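PDB 4CIT: vanadium-dependent haloperoxidase from Zobellia galactanivorans, which probably oxidises iodide with hydrogen peroxide at a vanadate cofactor, as a vanadium-dependent iodoperoxidase of a marine bacterium. Local coordinates for residues A[49-59]-A[284-292]; A[34-45]-A[107-117]. All coordinates share one frame; numbering follows the deposited sequence. Where two conformers were deposited one is given.

How the contacts relate
Both contacts draw on helix 38-55, so one helix illustrates how a largely helical enzyme ties its N-terminal part to its catalytic part. In contact 2 its first turns and the loop 34-37 that leads into it lie along helix 108-123; in contact 1 its last turns, with the turn that follows, meet the start of helix 288-302. The centres are 21 Å apart, and the two do not otherwise touch. Contact 1 is the one near the active site: the side chain of P288 is about 5 Å from a bound vanadate. Contact 2 is more peripheral, its centre 20 Å from that of the chain, and the side chain of E109 is about 13 Å from a sodium ion.

Contact 1: A[49-59]-A[284-292]; sequences TEIMIHDIFSP and KKITPGAHW
I53 and T49, one helical turn apart, close over I286 in a contact that is apolar wherever side chains meet directly. The methyl I286 CG2 takes T49 CG2 at 3.9 Å and I53 CD1 at 4.0 Å, and T49 CG2 also reaches toward the methyl of A290. With I53 CG1 beside the backbone N (chi1 -61°), CG2 is left anti to that N and lies against CA and CG of K284, while CG1 rests on the carbonyl oxygen of K285. Farther along, T287 CG2 packs on the ring of P59, 4.0 Å from P59 CG, and P59 CB touches P288 CD.

Water supplies the polar links. One molecule accepts from G289 N at 3.0 Å, donates to P59 O and bonds T287 OG1 at 2.7 Å, joining the starts of two helices whose N-caps are S58 and T287. A second donates to T49 OG1, which is also hydrogen-bonded to the carbonyl oxygen of I45, and only weakly to A290 O.

A Schellman motif at I56 ends helix 38-55 and lets the chain turn into helix 59-80, whose A62 touches both M52 and T287. P288 also packs on H368 of helix 367-383, and H368 is a vanadate-pocket residue.

Contact 2: A[34-45]-A[107-117]; sequences INITPEELDASI and NYELAAVVAHM
I34 and N107 meet just ahead of a parallel pairing of two helices, 38-45 beside 108-117, whose axes differ by 5° in direction and approach to 9.9 Å. This is side-by-side helix packing within the helical bundle of the haloperoxidase. N107 is the N-cap of its helix: OD1 accepts from L110 N at 3.0 Å, the donor standing 55° out of the carbonyl plane. Its ND2 faces the other segment, 2.8 Å from I34 O, and gives a bond to a water that also accepts from I36 N and donates to E109 OE1.

At E109 the aliphatic part does the packing, CB lying against CB and CG2 of I36 as the two side chains slide past each other in opposite directions. L110 comes next: in the conformer described, I36 crosses it at about a right angle, CD1 to CD1 at 3.6 Å, and L110 CD2 meets I34 CD1. W141 of helix 128-144 touches all three of these apolar residues. One turn on, V113 CG2 is 3.9 Å from I36 CG2.

H116 follows, its ring among L41, S44 and I45. Its chi1 of -171°, CG opposite the backbone N, carries the ring across to helix 38-45, where L41 CD1 sits over one face in a CH-pi contact, 3.8 Å from the ring centroid. I45 CG1 approaches obliquely. S44 OG reaches the edge of the imidazole near its plane and shares a hydrogen bond of 2.7 Å with H116 ND1. A leucine in place of H116 would probably leave S44 OG without its hydrogen-bond partner and L41 CD1 without the aromatic face it rests on. P69 and N70 of helix 59-80 also touch the ring. Last comes M117, whose CG packs 3.5 Å from S44 OG.

Contact 1: A[49-59]-A[284-292]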
loop_
_atom_site.group_PDB
_atom_site.type_symbol
_atom_site.label_atom_id
_atom_site.label_comp_id
_atom_site.label_asym_id
_atom_site.label_seq_id
_atom_site.Cartn_x
_atom_site.Cartn_y
_atom_site.Cartn_z
ATOM N N THR A 49 -7.011 -6.442 -6.225
ATOM C CA THR A 49 -7.625 -5.342 -5.519
ATOM C C THR A 49 -9.093 -5.631 -5.204
ATOM O O THR A 49 -9.602 -5.459 -4.017
ATOM C CB THR A 49 -7.396 -3.985 -6.236
ATOM O OG1 THR A 49 -5.992 -3.667 -6.230
ATOM C CG2 THR A 49 -8.051 -2.882 -5.513
ATOM N N GLU A 50 -9.795 -6.035 -6.225
ATOM C CA GLU A 50 -11.228 -6.361 -6.079
ATOM C C GLU A 50 -11.453 -7.523 -5.116
ATOM O O GLU A 50 -12.317 -7.445 -4.226
ATOM C CB GLU A 50 -11.823 -6.720 -7.432
ATOM C CG GLU A 50 -11.860 -5.565 -8.389
ATOM C CD GLU A 50 -11.900 -6.024 -9.867
ATOM O OE1 GLU A 50 -12.040 -7.234 -10.145
ATOM O OE2 GLU A 50 -11.759 -5.172 -10.774
ATOM N N ILE A 51 -10.600 -8.532 -5.197
ATOM C CA ILE A 51 -10.719 -9.680 -4.331
ATOM C C ILE A 51 -10.456 -9.313 -2.865
ATOM O O ILE A 51 -11.120 -9.817 -1.949
ATOM C CB ILE A 51 -9.799 -10.817 -4.782
ATOM C CG1 ILE A 51 -10.176 -11.196 -6.239
ATOM C CG2 ILE A 51 -9.819 -11.981 -3.751
ATOM C CD1 ILE A 51 -9.231 -12.273 -6.819
ATOM N N MET A 52 -9.467 -8.447 -2.650
ATOM C CA MET A 52 -9.156 -7.915 -1.332
ATOM C C MET A 52 -10.309 -7.284 -0.609
ATOM O O MET A 52 -10.473 -7.512 0.601
ATOM C CB MET A 52 -7.974 -6.900 -1.417
ATOM C CG MET A 52 -6.634 -7.613 -1.292
ATOM S SD MET A 52 -5.309 -6.310 -1.115
ATOM C CE MET A 52 -5.753 -5.101 -2.253
ATOM N N ILE A 53 -11.069 -6.518 -1.348
ATOM C CA ILE A 53 -12.305 -5.915 -0.853
ATOM C C ILE A 53 -13.264 -7.011 -0.446
ATOM O O ILE A 53 -13.717 -7.099 0.723
ATOM C CB ILE A 53 -13.012 -5.087 -1.881
ATOM C CG1 ILE A 53 -12.132 -3.919 -2.348
ATOM C CG2 ILE A 53 -14.315 -4.530 -1.281
ATOM C CD1 ILE A 53 -12.755 -3.185 -3.519
ATOM N N HIS A 54 -13.515 -7.915 -1.385
ATOM C CA HIS A 54 -14.391 -9.034 -1.084
ATOM C C HIS A 54 -13.991 -9.864 0.161
ATOM O O HIS A 54 -14.888 -10.237 0.985
ATOM C CB HIS A 54 -14.568 -9.938 -2.342
ATOM C CG HIS A 54 -15.418 -11.113 -2.063
ATOM N ND1 HIS A 54 -16.791 -11.017 -1.931
ATOM C CD2 HIS A 54 -15.099 -12.392 -1.758
ATOM C CE1 HIS A 54 -17.288 -12.204 -1.642
ATOM N NE2 HIS A 54 -16.286 -13.057 -1.533
ATOM N N ASP A 55 -12.694 -10.160 0.356
ATOM C CA ASP A 55 -12.197 -11.060 1.380
ATOM C C ASP A 55 -11.901 -10.332 2.714
ATOM O O ASP A 55 -11.500 -10.971 3.714
ATOM C CB ASP A 55 -10.887 -11.746 0.896
ATOM C CG ASP A 55 -11.119 -12.803 -0.192
ATOM O OD1 ASP A 55 -12.276 -13.179 -0.460
ATOM O OD2 ASP A 55 -10.120 -13.324 -0.784
ATOM N N ILE A 56 -12.057 -9.019 2.666
ATOM C CA ILE A 56 -11.931 -8.119 3.829
ATOM C C ILE A 56 -10.527 -8.168 4.450
ATOM O O ILE A 56 -10.300 -8.361 5.634
ATOM C CB ILE A 56 -13.077 -8.264 4.845
ATOM C CG1 ILE A 56 -14.393 -8.578 4.071
ATOM C CG2 ILE A 56 -13.221 -6.957 5.595
ATOM C CD1 ILE A 56 -15.612 -8.696 4.953
ATOM N N PHE A 57 -9.582 -7.869 3.593
ATOM C CA PHE A 57 -8.215 -7.618 4.042
ATOM C C PHE A 57 -8.038 -6.257 4.671
ATOM O O PHE A 57 -8.457 -5.242 4.154
ATOM C CB PHE A 57 -7.248 -7.899 2.917
ATOM C CG PHE A 57 -7.033 -9.370 2.682
ATOM C CD1 PHE A 57 -6.233 -10.105 3.532
ATOM C CD2 PHE A 57 -7.678 -10.048 1.648
ATOM C CE1 PHE A 57 -6.056 -11.490 3.393
ATOM C CE2 PHE A 57 -7.499 -11.390 1.485
ATOM C CZ PHE A 57 -6.677 -12.127 2.333
ATOM N N SER A 58 -7.240 -6.191 5.720
ATOM C CA SER A 58 -6.958 -4.915 6.394
ATOM C C SER A 58 -5.838 -4.108 5.683
ATOM O O SER A 58 -5.082 -4.668 4.886
ATOM C CB SER A 58 -6.486 -5.177 7.818
ATOM O OG SER A 58 -5.214 -5.843 7.829
ATOM N N PRO A 59 -5.694 -2.797 5.994
ATOM C CA PRO A 59 -4.660 -2.005 5.301
ATOM C C PRO A 59 -3.227 -2.532 5.332
ATOM O O PRO A 59 -2.592 -2.689 4.258
ATOM C CB PRO A 59 -4.806 -0.588 5.884
ATOM C CG PRO A 59 -6.264 -0.539 6.262
ATOM C CD PRO A 59 -6.635 -1.940 6.726
ATOM N N LYS A 284 -17.888 -1.411 0.116
ATOM C CA LYS A 284 -16.926 -1.490 -1.019
ATOM C C LYS A 284 -15.923 -0.321 -1.000
ATOM O O LYS A 284 -16.151 0.742 -1.586
ATOM C CB LYS A 284 -17.693 -1.541 -2.361
ATOM C CG LYS A 284 -16.870 -2.141 -3.505
ATOM C CD LYS A 284 -17.591 -2.256 -4.852
ATOM C CE LYS A 284 -17.283 -1.055 -5.761
ATOM N NZ LYS A 284 -17.023 -1.392 -7.198
ATOM N N LYS A 285 -14.831 -0.450 -0.264
ATOM C CA LYS A 285 -13.808 0.581 -0.325
ATOM C C LYS A 285 -12.367 0.017 -0.421
ATOM O O LYS A 285 -12.170 -1.099 0.053
ATOM C CB LYS A 285 -13.928 1.420 0.890
ATOM C CG LYS A 285 -14.866 2.596 0.703
ATOM C CD LYS A 285 -15.351 3.012 2.069
ATOM C CE LYS A 285 -14.220 2.857 3.088
ATOM N NZ LYS A 285 -14.122 4.089 3.892
ATOM N N ILE A 286 -11.454 0.726 -1.109
ATOM C CA ILE A 286 -10.068 0.285 -1.185
ATOM C C ILE A 286 -9.247 0.824 0.007
ATOM O O ILE A 286 -9.634 1.761 0.636
ATOM C CB ILE A 286 -9.412 0.617 -2.535
ATOM C CG1 ILE A 286 -9.362 2.112 -2.859
ATOM C CG2 ILE A 286 -10.116 -0.172 -3.608
ATOM C CD1 ILE A 286 -8.498 2.419 -4.081
ATOM N N THR A 287 -8.126 0.209 0.342
ATOM C CA THR A 287 -7.256 0.699 1.368
ATOM C C THR A 287 -6.247 1.738 0.853
ATOM O O THR A 287 -6.078 1.886 -0.352
ATOM C CB THR A 287 -6.482 -0.464 1.976
ATOM O OG1 THR A 287 -5.696 -1.027 0.951
ATOM C CG2 THR A 287 -7.426 -1.500 2.600
ATOM N N PRO A 288 -5.553 2.431 1.736
ATOM C CA PRO A 288 -4.635 3.441 1.265
ATOM C C PRO A 288 -3.507 2.921 0.394
ATOM O O PRO A 288 -3.087 3.621 -0.561
ATOM C CB PRO A 288 -4.051 4.030 2.582
ATOM C CG PRO A 288 -5.175 3.878 3.525
ATOM C CD PRO A 288 -5.764 2.515 3.208
ATOM N N GLY A 289 -2.973 1.747 0.689
ATOM C CA GLY A 289 -1.943 1.144 -0.181
ATOM C C GLY A 289 -2.413 0.883 -1.601
ATOM O O GLY A 289 -1.709 1.144 -2.597
ATOM N N ALA A 290 -3.651 0.386 -1.693
ATOM C CA ALA A 290 -4.308 0.166 -3.000
ATOM C C ALA A 290 -4.522 1.444 -3.756
ATOM O O ALA A 290 -4.330 1.509 -4.986
ATOM C CB ALA A 290 -5.631 -0.605 -2.840
ATOM N N HIS A 291 -4.873 2.544 -3.040
ATOM C CA HIS A 291 -5.081 3.790 -3.714
ATOM C C HIS A 291 -3.759 4.273 -4.345
ATOM O O HIS A 291 -3.767 4.723 -5.522
ATOM C CB HIS A 291 -5.599 4.775 -2.707
ATOM C CG HIS A 291 -6.066 6.081 -3.273
ATOM N ND1 HIS A 291 -6.996 6.862 -2.614
ATOM C CD2 HIS A 291 -5.780 6.736 -4.419
ATOM C CE1 HIS A 291 -7.300 7.909 -3.359
ATOM N NE2 HIS A 291 -6.497 7.918 -4.409
ATOM N N TRP A 292 -2.657 4.130 -3.616
ATOM C CA TRP A 292 -1.357 4.542 -4.158
ATOM C C TRP A 292 -0.864 3.636 -5.278
ATOM O O TRP A 292 -0.190 4.100 -6.153
ATOM C CB TRP A 292 -0.327 4.761 -3.038
ATOM C CG TRP A 292 -0.560 6.095 -2.375
ATOM C CD1 TRP A 292 -1.306 6.329 -1.234
ATOM C CD2 TRP A 292 -0.120 7.366 -2.832
ATOM N NE1 TRP A 292 -1.326 7.686 -0.949
ATOM C CE2 TRP A 292 -0.631 8.336 -1.951
ATOM C CE3 TRP A 292 0.619 7.781 -3.933
ATOM C CZ2 TRP A 292 -0.356 9.697 -2.111
ATOM C CZ3 TRP A 292 0.936 9.118 -4.072
ATOM C CH2 TRP A 292 0.409 10.066 -3.176
HETATM O O HOH W 1 -5.017 -1.121 -7.095
HETATM O O HOH W 2 -3.374 -0.723 2.285
#

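Contact 2: A[34-45]-A[107-117]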
loop_
_atom_site.group_PDB
_atom_site.type_symbol
_atom_site.label_atom_id
_atom_site.label_comp_id
_atom_site.label_asym_id
_atom_site.label_seq_id
_atom_site.Cartn_x
_atom_site.Cartn_y
_atom_site.Cartn_z
ATOM N N ILE A 34 3.333 -13.662 -28.819
ATOM C CA ILE A 34 2.361 -13.263 -27.788
ATOM C C ILE A 34 2.829 -11.923 -27.294
ATOM O O ILE A 34 3.991 -11.793 -26.841
ATOM C CB ILE A 34 2.248 -14.267 -26.656
ATOM C CG1 ILE A 34 1.682 -15.586 -27.175
ATOM C CG2 ILE A 34 1.415 -13.694 -25.482
ATOM C CD1 ILE A 34 1.747 -16.756 -26.233
ATOM N N ASN A 35 1.970 -10.908 -27.436
ATOM C CA ASN A 35 2.319 -9.528 -27.056
ATOM C C ASN A 35 1.779 -9.288 -25.667
ATOM O O ASN A 35 0.559 -9.257 -25.474
ATOM C CB ASN A 35 1.727 -8.442 -28.002
ATOM C CG ASN A 35 2.165 -6.989 -27.629
ATOM O OD1 ASN A 35 3.312 -6.718 -27.197
ATOM N ND2 ASN A 35 1.204 -6.050 -27.729
ATOM N N ILE A 36 2.682 -9.133 -24.716
ATOM C CA ILE A 36 2.319 -8.915 -23.343
ATOM C C ILE A 36 2.511 -7.423 -23.145
ATOM O O ILE A 36 3.508 -6.858 -23.526
ATOM C CB ILE A 36 3.265 -9.678 -22.409
ATOM C CG1 ILE A 36 3.160 -11.156 -22.621
ATOM C CG2 ILE A 36 2.921 -9.340 -20.942
ATOM C CD1 ILE A 36 1.796 -11.742 -22.395
ATOM N N THR A 37 1.543 -6.758 -22.545
ATOM C CA THR A 37 1.693 -5.321 -22.318
ATOM C C THR A 37 1.542 -5.007 -20.801
ATOM O O THR A 37 1.120 -5.845 -20.005
ATOM C CB THR A 37 0.615 -4.520 -23.036
ATOM O OG1 THR A 37 -0.642 -5.005 -22.571
ATOM C CG2 THR A 37 0.823 -4.614 -24.598
ATOM N N PRO A 38 1.906 -3.781 -20.421
ATOM C CA PRO A 38 1.780 -3.447 -18.989
ATOM C C PRO A 38 0.351 -3.524 -18.539
ATOM O O PRO A 38 0.070 -3.811 -17.343
ATOM C CB PRO A 38 2.248 -1.984 -18.913
ATOM C CG PRO A 38 2.859 -1.648 -20.253
ATOM C CD PRO A 38 2.612 -2.752 -21.218
ATOM N N GLU A 39 -0.584 -3.362 -19.472
ATOM C CA GLU A 39 -2.007 -3.466 -19.050
ATOM C C GLU A 39 -2.419 -4.872 -18.528
ATOM O O GLU A 39 -3.387 -4.971 -17.781
ATOM C CB GLU A 39 -2.927 -2.912 -20.118
ATOM C CG GLU A 39 -2.715 -1.377 -20.345
ATOM C CD GLU A 39 -1.609 -0.909 -21.315
ATOM O OE1 GLU A 39 -0.679 -1.649 -21.813
ATOM O OE2 GLU A 39 -1.670 0.294 -21.617
ATOM N N GLU A 40 -1.680 -5.943 -18.897
ATOM C CA GLU A 40 -1.971 -7.217 -18.385
ATOM C C GLU A 40 -1.491 -7.357 -16.924
ATOM O O GLU A 40 -2.107 -8.047 -16.108
ATOM C CB GLU A 40 -1.390 -8.314 -19.303
ATOM C CG GLU A 40 -2.338 -8.392 -20.503
ATOM C CD GLU A 40 -1.747 -8.920 -21.754
ATOM O OE1 GLU A 40 -0.499 -9.008 -21.824
ATOM O OE2 GLU A 40 -2.541 -9.221 -22.682
ATOM N N LEU A 41 -0.379 -6.698 -16.596
ATOM C CA LEU A 41 0.018 -6.615 -15.204
ATOM C C LEU A 41 -1.062 -5.845 -14.425
ATOM O O LEU A 41 -1.492 -6.259 -13.303
ATOM C CB LEU A 41 1.360 -5.945 -15.146
ATOM C CG LEU A 41 1.978 -5.656 -13.777
ATOM C CD1 LEU A 41 2.167 -6.898 -12.973
ATOM C CD2 LEU A 41 3.319 -4.913 -13.947
ATOM N N ASP A 42 -1.502 -4.719 -15.006
ATOM C CA ASP A 42 -2.546 -3.955 -14.362
ATOM C C ASP A 42 -3.824 -4.780 -14.110
ATOM O O ASP A 42 -4.507 -4.558 -13.101
ATOM C CB ASP A 42 -2.931 -2.684 -15.183
ATOM C CG ASP A 42 -1.831 -1.620 -15.220
ATOM O OD1 ASP A 42 -0.950 -1.627 -14.283
ATOM O OD2 ASP A 42 -1.891 -0.747 -16.150
ATOM N N ALA A 43 -4.193 -5.618 -15.072
ATOM C CA ALA A 43 -5.330 -6.523 -14.942
ATOM C C ALA A 43 -5.200 -7.392 -13.663
ATOM O O ALA A 43 -6.136 -7.548 -12.893
ATOM C CB ALA A 43 -5.497 -7.348 -16.205
ATOM N N SER A 44 -4.034 -7.987 -13.429
ATOM C CA SER A 44 -3.806 -8.776 -12.252
ATOM C C SER A 44 -3.907 -7.974 -10.957
ATOM O O SER A 44 -4.615 -8.383 -10.014
ATOM C CB SER A 44 -2.419 -9.453 -12.337
ATOM O OG SER A 44 -2.138 -10.318 -11.257
ATOM N N ILE A 45 -3.338 -6.779 -10.956
ATOM C CA ILE A 45 -3.361 -5.938 -9.763
ATOM C C ILE A 45 -4.823 -5.430 -9.527
ATOM O O ILE A 45 -5.267 -5.380 -8.412
ATOM C CB ILE A 45 -2.328 -4.775 -9.902
ATOM C CG1 ILE A 45 -0.897 -5.325 -9.981
ATOM C CG2 ILE A 45 -2.472 -3.773 -8.794
ATOM C CD1 ILE A 45 0.177 -4.343 -10.248
ATOM N N ASN A 107 8.949 -16.223 -23.387
ATOM C CA ASN A 107 8.542 -14.808 -23.484
ATOM C C ASN A 107 8.570 -14.377 -21.977
ATOM O O ASN A 107 7.751 -14.856 -21.162
ATOM C CB ASN A 107 7.147 -14.686 -24.045
ATOM C CG ASN A 107 6.608 -13.253 -23.995
ATOM O OD1 ASN A 107 6.878 -12.461 -23.055
ATOM N ND2 ASN A 107 5.884 -12.879 -25.070
ATOM N N TYR A 108 9.589 -13.593 -21.623
ATOM C CA TYR A 108 9.821 -13.298 -20.206
ATOM C C TYR A 108 8.715 -12.430 -19.608
ATOM O O TYR A 108 8.429 -12.546 -18.406
ATOM C CB TYR A 108 11.227 -12.673 -19.984
ATOM C CG TYR A 108 12.325 -13.545 -20.584
ATOM C CD1 TYR A 108 12.523 -14.822 -20.157
ATOM C CD2 TYR A 108 13.078 -13.091 -21.617
ATOM C CE1 TYR A 108 13.515 -15.597 -20.707
ATOM C CE2 TYR A 108 14.030 -13.861 -22.191
ATOM C CZ TYR A 108 14.256 -15.111 -21.703
ATOM O OH TYR A 108 15.201 -15.913 -22.333
ATOM N N GLU A 109 8.148 -11.533 -20.372
ATOM C CA GLU A 109 6.997 -10.753 -19.851
ATOM C C GLU A 109 5.815 -11.645 -19.524
ATOM O O GLU A 109 5.077 -11.466 -18.532
ATOM C CB GLU A 109 6.582 -9.678 -20.852
ATOM C CG GLU A 109 7.707 -8.710 -21.011
ATOM C CD GLU A 109 7.442 -7.665 -22.091
ATOM O OE1 GLU A 109 6.374 -7.697 -22.766
ATOM O OE2 GLU A 109 8.326 -6.818 -22.302
ATOM N N LEU A 110 5.571 -12.623 -20.406
ATOM C CA LEU A 110 4.532 -13.618 -20.160
ATOM C C LEU A 110 4.853 -14.357 -18.825
ATOM O O LEU A 110 4.021 -14.519 -17.973
ATOM C CB LEU A 110 4.455 -14.562 -21.376
ATOM C CG LEU A 110 3.426 -15.684 -21.326
ATOM C CD1 LEU A 110 2.056 -15.094 -21.198
ATOM C CD2 LEU A 110 3.520 -16.560 -22.562
ATOM N N ALA A 111 6.068 -14.831 -18.663
ATOM C CA ALA A 111 6.463 -15.507 -17.427
ATOM C C ALA A 111 6.255 -14.647 -16.215
ATOM O O ALA A 111 5.728 -15.119 -15.213
ATOM C CB ALA A 111 7.880 -15.992 -17.464
ATOM N N ALA A 112 6.563 -13.352 -16.361
ATOM C CA ALA A 112 6.412 -12.373 -15.244
ATOM C C ALA A 112 4.940 -12.249 -14.858
ATOM O O ALA A 112 4.653 -12.200 -13.652
ATOM C CB ALA A 112 7.001 -11.042 -15.631
ATOM N N VAL A 113 4.022 -12.131 -15.830
ATOM C CA VAL A 113 2.569 -12.071 -15.544
ATOM C C VAL A 113 2.079 -13.357 -14.877
ATOM O O VAL A 113 1.314 -13.320 -13.926
ATOM C CB VAL A 113 1.681 -11.666 -16.739
ATOM C CG1 VAL A 113 0.242 -11.619 -16.268
ATOM C CG2 VAL A 113 2.199 -10.302 -17.252
ATOM N N VAL A 114 2.573 -14.480 -15.316
ATOM C CA VAL A 114 2.188 -15.774 -14.750
ATOM C C VAL A 114 2.616 -15.829 -13.305
ATOM O O VAL A 114 1.848 -16.208 -12.429
ATOM C CB VAL A 114 2.879 -16.939 -15.556
ATOM C CG1 VAL A 114 2.913 -18.236 -14.774
ATOM C CG2 VAL A 114 2.120 -17.258 -16.848
ATOM N N ALA A 115 3.874 -15.433 -13.039
ATOM C CA ALA A 115 4.375 -15.379 -11.614
ATOM C C ALA A 115 3.498 -14.457 -10.723
ATOM O O ALA A 115 3.128 -14.826 -9.571
ATOM C CB ALA A 115 5.825 -14.980 -11.611
ATOM N N HIS A 116 3.197 -13.270 -11.256
ATOM C CA HIS A 116 2.407 -12.252 -10.524
ATOM C C HIS A 116 1.015 -12.856 -10.155
ATOM O O HIS A 116 0.575 -12.786 -9.005
ATOM C CB HIS A 116 2.276 -11.001 -11.343
ATOM C CG HIS A 116 1.690 -9.875 -10.600
ATOM N ND1 HIS A 116 0.346 -9.792 -10.320
ATOM C CD2 HIS A 116 2.274 -8.783 -10.024
ATOM C CE1 HIS A 116 0.137 -8.721 -9.555
ATOM N NE2 HIS A 116 1.285 -8.083 -9.396
ATOM N N MET A 117 0.334 -13.462 -11.155
ATOM C CA MET A 117 -0.972 -14.011 -10.891
ATOM C C MET A 117 -0.920 -15.155 -9.922
ATOM O O MET A 117 -1.771 -15.287 -9.056
ATOM C CB MET A 117 -1.667 -14.433 -12.190
ATOM C CG MET A 117 -1.955 -13.313 -13.112
ATOM S SD MET A 117 -3.013 -13.653 -14.602
ATOM C CE MET A 117 -1.887 -14.764 -15.461
HETATM O O HOH W 3 6.108 -13.551 -28.093
HETATM O O HOH W 4 5.556 -9.663 -25.242
#